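Local atomic coordinates of DUF2235 domain-containing protein (Pseudomonas aeruginosa, PDB entry 4O5P), a protein that probably hydrolyses membrane phospholipids as Tle1, an effector delivered by the type VI secretion system, through a catalytic domain of the alpha/beta-hydrolase clan. Residues E176-N181 with K197-A202; A406-Y411 with F447-E452. One frame throughout, in Å; residues are numbered along the deposited sequence.

Contact 1: E176-N181 with K197-A202; sequences EEMSTN and KKRRAA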
loop_
_atom_site.group_PDB
_atom_site.type_symbol
_atom_site.label_atom_id
_atom_site.label_comp_id
_atom_site.label_asym_id
_atom_site.label_seq_id
_atom_site.Cartn_x
_atom_site.Cartn_y
_atom_site.Cartn_z
ATOM N N GLU A 176 15.365 -13.348 -7.307
ATOM C CA GLU A 176 15.769 -14.300 -6.263
ATOM C C GLU A 176 17.130 -13.979 -5.642
ATOM O O GLU A 176 17.303 -14.091 -4.424
ATOM C CB GLU A 176 15.811 -15.719 -6.822
ATOM C CG GLU A 176 14.452 -16.354 -7.063
ATOM C CD GLU A 176 14.589 -17.796 -7.484
ATOM O OE1 GLU A 176 15.578 -18.117 -8.184
ATOM O OE2 GLU A 176 13.727 -18.610 -7.106
ATOM N N GLU A 177 18.094 -13.616 -6.487
ATOM C CA GLU A 177 19.441 -13.229 -6.047
ATOM C C GLU A 177 19.467 -11.966 -5.196
ATOM O O GLU A 177 20.332 -11.822 -4.327
ATOM C CB GLU A 177 20.364 -13.021 -7.257
ATOM C CG GLU A 177 20.739 -14.300 -7.999
ATOM C CD GLU A 177 21.555 -14.022 -9.261
ATOM O OE1 GLU A 177 22.295 -13.009 -9.288
ATOM O OE2 GLU A 177 21.445 -14.810 -10.225
HETATM N N MSE A 178 18.544 -11.034 -5.462
HETATM C CA MSE A 178 18.494 -9.766 -4.718
HETATM C C MSE A 178 17.752 -9.891 -3.366
HETATM O O MSE A 178 17.884 -9.023 -2.505
HETATM C CB MSE A 178 17.861 -8.651 -5.575
HETATM C CG MSE A 178 18.583 -8.356 -6.900
HETATM SE SE MSE A 178 17.413 -7.699 -8.341
HETATM C CE MSE A 178 17.382 -5.810 -7.847
ATOM N N SER A 179 16.988 -10.970 -3.178
ATOM C CA SER A 179 16.188 -11.155 -1.946
ATOM C C SER A 179 17.050 -11.232 -0.691
ATOM O O SER A 179 18.234 -11.600 -0.749
ATOM C CB SER A 179 15.342 -12.436 -2.038
ATOM O OG SER A 179 14.510 -12.609 -0.897
ATOM N N THR A 180 16.456 -10.896 0.452
ATOM C CA THR A 180 17.148 -11.062 1.721
ATOM C C THR A 180 16.789 -12.380 2.408
ATOM O O THR A 180 17.305 -12.674 3.486
ATOM C CB THR A 180 16.937 -9.862 2.663
ATOM O OG1 THR A 180 15.556 -9.469 2.656
ATOM C CG2 THR A 180 17.771 -8.699 2.192
ATOM N N ASN A 181 15.922 -13.173 1.771
ATOM C CA ASN A 181 15.572 -14.515 2.260
ATOM C C ASN A 181 15.209 -14.631 3.741
ATOM O O ASN A 181 15.705 -15.530 4.424
ATOM C CB ASN A 181 16.717 -15.498 1.987
ATOM C CG ASN A 181 17.166 -15.482 0.550
ATOM O OD1 ASN A 181 18.336 -15.260 0.263
ATOM N ND2 ASN A 181 16.237 -15.720 -0.365
ATOM N N LYS A 197 23.814 -4.872 -0.434
ATOM C CA LYS A 197 24.889 -5.664 -1.024
ATOM C C LYS A 197 24.369 -6.644 -2.057
ATOM O O LYS A 197 24.937 -6.762 -3.152
ATOM C CB LYS A 197 25.663 -6.419 0.058
ATOM C CG LYS A 197 26.535 -5.539 0.927
ATOM C CD LYS A 197 27.306 -6.379 1.947
ATOM C CE LYS A 197 28.228 -5.506 2.813
ATOM N NZ LYS A 197 29.316 -4.854 2.022
ATOM N N LYS A 198 23.293 -7.349 -1.711
ATOM C CA LYS A 198 22.742 -8.372 -2.597
ATOM C C LYS A 198 22.185 -7.789 -3.896
ATOM O O LYS A 198 22.388 -8.357 -4.971
ATOM C CB LYS A 198 21.682 -9.205 -1.873
ATOM C CG LYS A 198 22.257 -9.990 -0.703
ATOM C CD LYS A 198 21.364 -11.150 -0.324
ATOM C CE LYS A 198 21.349 -12.221 -1.391
ATOM N NZ LYS A 198 20.427 -13.323 -1.010
ATOM N N ARG A 199 21.489 -6.658 -3.793
ATOM C CA ARG A 199 20.928 -5.983 -4.961
ATOM C C ARG A 199 22.039 -5.475 -5.894
ATOM O O ARG A 199 21.990 -5.674 -7.130
ATOM C CB ARG A 199 20.043 -4.806 -4.522
ATOM C CG ARG A 199 18.804 -5.221 -3.746
ATOM C CD ARG A 199 17.853 -4.056 -3.540
ATOM N NE ARG A 199 18.337 -3.053 -2.586
ATOM C CZ ARG A 199 18.180 -3.122 -1.260
ATOM N NH1 ARG A 199 17.574 -4.162 -0.700
ATOM N NH2 ARG A 199 18.647 -2.150 -0.486
ATOM N N ARG A 200 23.043 -4.824 -5.307
ATOM C CA ARG A 200 24.161 -4.327 -6.125
ATOM C C ARG A 200 24.899 -5.463 -6.820
ATOM O O ARG A 200 25.120 -5.409 -8.035
ATOM C CB ARG A 200 25.155 -3.509 -5.307
ATOM C CG ARG A 200 26.285 -2.947 -6.162
ATOM C CD ARG A 200 27.200 -2.041 -5.375
ATOM N NE ARG A 200 26.525 -0.834 -4.904
ATOM C CZ ARG A 200 26.265 0.231 -5.665
ATOM N NH1 ARG A 200 26.605 0.243 -6.950
ATOM N NH2 ARG A 200 25.655 1.283 -5.144
ATOM N N ALA A 201 25.258 -6.487 -6.041
ATOM C CA ALA A 201 25.931 -7.671 -6.570
ATOM C C ALA A 201 25.147 -8.277 -7.722
ATOM O O ALA A 201 25.697 -8.509 -8.802
ATOM C CB ALA A 201 26.159 -8.715 -5.467
ATOM N N ALA A 202 23.858 -8.517 -7.505
ATOM C CA ALA A 202 23.059 -9.149 -8.551
ATOM C C ALA A 202 22.949 -8.292 -9.808
ATOM O O ALA A 202 22.881 -8.831 -10.911
ATOM C CB ALA A 202 21.677 -9.518 -8.038
HETATM O O HOH W 1 19.554 -14.900 -2.596
HETATM O O HOH W 2 23.086 -10.821 -4.826
HETATM O O HOH W 3 16.496 -6.769 -1.729
#
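Lys198 lays its side chain over the C-terminal carbonyls of helix 168-178, its CE 3.1 Å from Glu177 O. A bend at its third torsion (chi3 68°) carries the ammonium to Ser179, where Lys198 NZ donates to Ser179 O at 2.8 Å, 20° from the carbonyl plane. The same nitrogen forms a salt bridge with Glu193. One water bridges Glu177 O and Lys198 O, and another joins Met178 O to Arg199 NH1, lying in the guanidinium plane at its edge.

CG of Met178 (a selenomethionine) presses on Ala202 CB at 3.5 Å, tight for two carbons, while Met178 CB lies 4.0 Å from Arg199 CG. The methionine side chain also packs on helix 139-162. Besides the water-bridged NH1, the Arg199 guanidinium forms a salt bridge with Glu252 through NH2 and a cation-pi contact with Trp249.

Ser179 OG accepts from Asn181 N in an ST turn. The carbonyls of Glu176, Glu177 and Met178 each accept from a water and that of Ser179 from an ammonium; the Lys198 charge, shared with Glu193, would be expected to interact favourably with the negative end of the helix dipole.

Contact 2: A406-Y411 with F447-E452; sequences ALQHMY and FSVSEE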
loop_
_atom_site.group_PDB
_atom_site.type_symbol
_atom_site.label_atom_id
_atom_site.label_comp_id
_atom_site.label_asym_id
_atom_site.label_seq_id
_atom_site.Cartn_x
_atom_site.Cartn_y
_atom_site.Cartn_z
ATOM N N ALA A 406 -9.209 11.977 -7.515
ATOM C CA ALA A 406 -7.786 11.760 -7.268
ATOM C C ALA A 406 -7.082 11.289 -8.542
ATOM O O ALA A 406 -5.985 11.756 -8.858
ATOM C CB ALA A 406 -7.588 10.770 -6.150
ATOM N N LEU A 407 -7.724 10.392 -9.289
ATOM C CA LEU A 407 -7.134 9.883 -10.539
ATOM C C LEU A 407 -6.820 11.038 -11.485
ATOM O O LEU A 407 -5.671 11.202 -11.950
ATOM C CB LEU A 407 -8.090 8.897 -11.219
ATOM C CG LEU A 407 -7.814 8.534 -12.675
ATOM C CD1 LEU A 407 -6.527 7.721 -12.787
ATOM C CD2 LEU A 407 -8.971 7.757 -13.225
ATOM N N GLN A 408 -7.821 11.867 -11.738
ATOM C CA GLN A 408 -7.599 12.979 -12.650
ATOM C C GLN A 408 -6.516 13.890 -12.087
ATOM O O GLN A 408 -5.624 14.367 -12.823
ATOM C CB GLN A 408 -8.900 13.739 -12.921
ATOM C CG GLN A 408 -9.827 13.018 -13.896
ATOM C CD GLN A 408 -10.822 13.956 -14.584
ATOM O OE1 GLN A 408 -10.795 15.172 -14.380
ATOM N NE2 GLN A 408 -11.707 13.385 -15.407
ATOM N N HIS A 409 -6.544 14.073 -10.774
ATOM C CA HIS A 409 -5.604 15.000 -10.177
ATOM C C HIS A 409 -4.205 14.458 -10.455
ATOM O O HIS A 409 -3.312 15.204 -10.900
ATOM C CB HIS A 409 -5.886 15.168 -8.678
ATOM C CG HIS A 409 -4.948 16.099 -7.973
ATOM N ND1 HIS A 409 -5.035 16.353 -6.621
ATOM C CD2 HIS A 409 -3.900 16.833 -8.427
ATOM C CE1 HIS A 409 -4.078 17.196 -6.271
ATOM N NE2 HIS A 409 -3.371 17.496 -7.347
HETATM N N MSE A 410 -4.043 13.143 -10.276
HETATM C CA MSE A 410 -2.713 12.572 -10.331
HETATM C C MSE A 410 -2.271 12.712 -11.766
HETATM O O MSE A 410 -1.126 13.108 -12.049
HETATM C CB MSE A 410 -2.710 11.093 -9.889
HETATM C CG MSE A 410 -1.297 10.513 -9.841
HETATM SE SE MSE A 410 -0.239 11.339 -8.420
HETATM C CE MSE A 410 -0.892 10.233 -6.969
ATOM N N TYR A 411 -3.225 12.478 -12.670
ATOM C CA TYR A 411 -2.932 12.543 -14.084
ATOM C C TYR A 411 -2.357 13.915 -14.392
ATOM O O TYR A 411 -1.280 14.031 -15.006
ATOM C CB TYR A 411 -4.207 12.288 -14.889
ATOM C CG TYR A 411 -4.035 12.454 -16.372
ATOM C CD1 TYR A 411 -3.646 11.391 -17.172
ATOM C CD2 TYR A 411 -4.277 13.680 -16.977
ATOM C CE1 TYR A 411 -3.499 11.556 -18.551
ATOM C CE2 TYR A 411 -4.132 13.852 -18.328
ATOM C CZ TYR A 411 -3.743 12.801 -19.113
ATOM O OH TYR A 411 -3.601 13.016 -20.472
ATOM N N PHE A 447 -11.353 7.370 -17.271
ATOM C CA PHE A 447 -11.026 8.618 -16.589
ATOM C C PHE A 447 -12.243 9.536 -16.425
ATOM O O PHE A 447 -12.090 10.696 -16.033
ATOM C CB PHE A 447 -9.920 9.367 -17.345
ATOM C CG PHE A 447 -8.530 8.809 -17.128
ATOM C CD1 PHE A 447 -8.129 7.633 -17.749
ATOM C CD2 PHE A 447 -7.628 9.465 -16.303
ATOM C CE1 PHE A 447 -6.854 7.123 -17.544
ATOM C CE2 PHE A 447 -6.346 8.962 -16.087
ATOM C CZ PHE A 447 -5.958 7.797 -16.708
ATOM N N SER A 448 -13.439 9.028 -16.726
ATOM C CA SER A 448 -14.666 9.841 -16.664
ATOM C C SER A 448 -15.014 10.347 -15.259
ATOM O O SER A 448 -14.946 9.594 -14.281
ATOM C CB SER A 448 -15.866 9.045 -17.183
ATOM O OG SER A 448 -15.833 8.904 -18.584
ATOM N N VAL A 449 -15.391 11.620 -15.169
ATOM C CA VAL A 449 -15.954 12.183 -13.940
ATOM C C VAL A 449 -17.278 12.858 -14.270
ATOM O O VAL A 449 -17.338 13.680 -15.181
ATOM C CB VAL A 449 -15.027 13.242 -13.325
ATOM C CG1 VAL A 449 -15.743 14.000 -12.196
ATOM C CG2 VAL A 449 -13.770 12.606 -12.823
ATOM N N SER A 450 -18.336 12.533 -13.536
ATOM C CA SER A 450 -19.638 13.127 -13.812
ATOM C C SER A 450 -19.764 14.429 -13.033
ATOM O O SER A 450 -19.036 14.650 -12.057
ATOM C CB SER A 450 -20.761 12.164 -13.433
ATOM O OG SER A 450 -20.928 12.105 -12.028
ATOM N N GLU A 451 -20.666 15.309 -13.451
ATOM C CA GLU A 451 -20.763 16.572 -12.741
ATOM C C GLU A 451 -21.360 16.380 -11.350
ATOM O O GLU A 451 -21.064 17.157 -10.451
ATOM C CB GLU A 451 -21.483 17.654 -13.564
ATOM C CG GLU A 451 -22.999 17.612 -13.532
ATOM C CD GLU A 451 -23.622 18.845 -14.192
ATOM O OE1 GLU A 451 -22.959 19.460 -15.063
ATOM O OE2 GLU A 451 -24.772 19.195 -13.833
ATOM N N GLU A 452 -22.175 15.344 -11.152
ATOM C CA GLU A 452 -22.739 15.087 -9.823
ATOM C C GLU A 452 -21.599 14.756 -8.856
ATOM O O GLU A 452 -21.506 15.314 -7.747
ATOM C CB GLU A 452 -23.750 13.940 -9.897
ATOM C CG GLU A 452 -24.426 13.565 -8.585
ATOM C CD GLU A 452 -25.492 12.465 -8.771
ATOM O OE1 GLU A 452 -26.637 12.818 -9.135
ATOM O OE2 GLU A 452 -25.192 11.255 -8.563
#
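Leu407 and Phe447 make the main apolar contact between helix 403-416 and the turn that leads into helix 451-463. CD2 of Leu407 stands over one face of the Phe447 ring, 4.1 Å from its centroid and displaced toward the rim, in a CH-pi contact. The other methyl, Leu407 CD1, meets Phe447 CE2 at 3.5 Å, so both methyls lie on the same side of the ring plane, CD1 toward the CE2 edge and CD2 nearer the ring's CD2 and CG. The first torsion of Leu407 (chi1 165°) places CG beside the ring, and the second (chi2 68°) then turns the two methyls to it.

The aromatic contribution comes from Tyr411, one helical turn further on. Tyr411 CD1 approaches Phe447 CE2 at 3.8 Å, and the two ring planes are inclined at 70°. The phenolic OH bonds to Gln422 O, fixing the far end of the tyrosine.

Polar contact rests on Gln408, whose NE2 donates to Phe447 O at 2.8 Å. The bond is nearly straight at the hydrogen, runs almost along the C=O axis, and has its acceptor in the amide plane. Arg19 N donates to OE1, so both ends of this buried amide are engaged and its rotation is set. Val449 CG2 lies 3.4 Å from Gln408 NE2, packing against the amide.

Beyond Val449, Ser450 is the N-cap of helix 451-463, its OG accepting from Leu453 N. The opposite flank of helix 403-416 packs on strands 270-280 and 331-336, an arrangement typical of the alpha/beta-hydrolase fold, in which helices cover a largely parallel central sheet.

From the N terminus, the chain runs through strand 7-10 and two helices, then strand 62-71 of the central sheet, before helices 139-162 and 168-178. Contact 1 closes a short excursion of 15 residues, with two small strands, bringing the start of helix 195-219 back to the end of helix 168-178. The chain then adds strand 225-236 and the remaining strands of the sheet. Contact 2 opens only after strand 370-375 and closes a 35-residue excursion that includes helix 441-445. The two closures follow in series, neither nested nor crossed. Their centres lie 40 Å apart, on opposite sides of the chain's centre: one joins consecutive helices, the other ties helix 403-416 to the lead-in of helix 451-463.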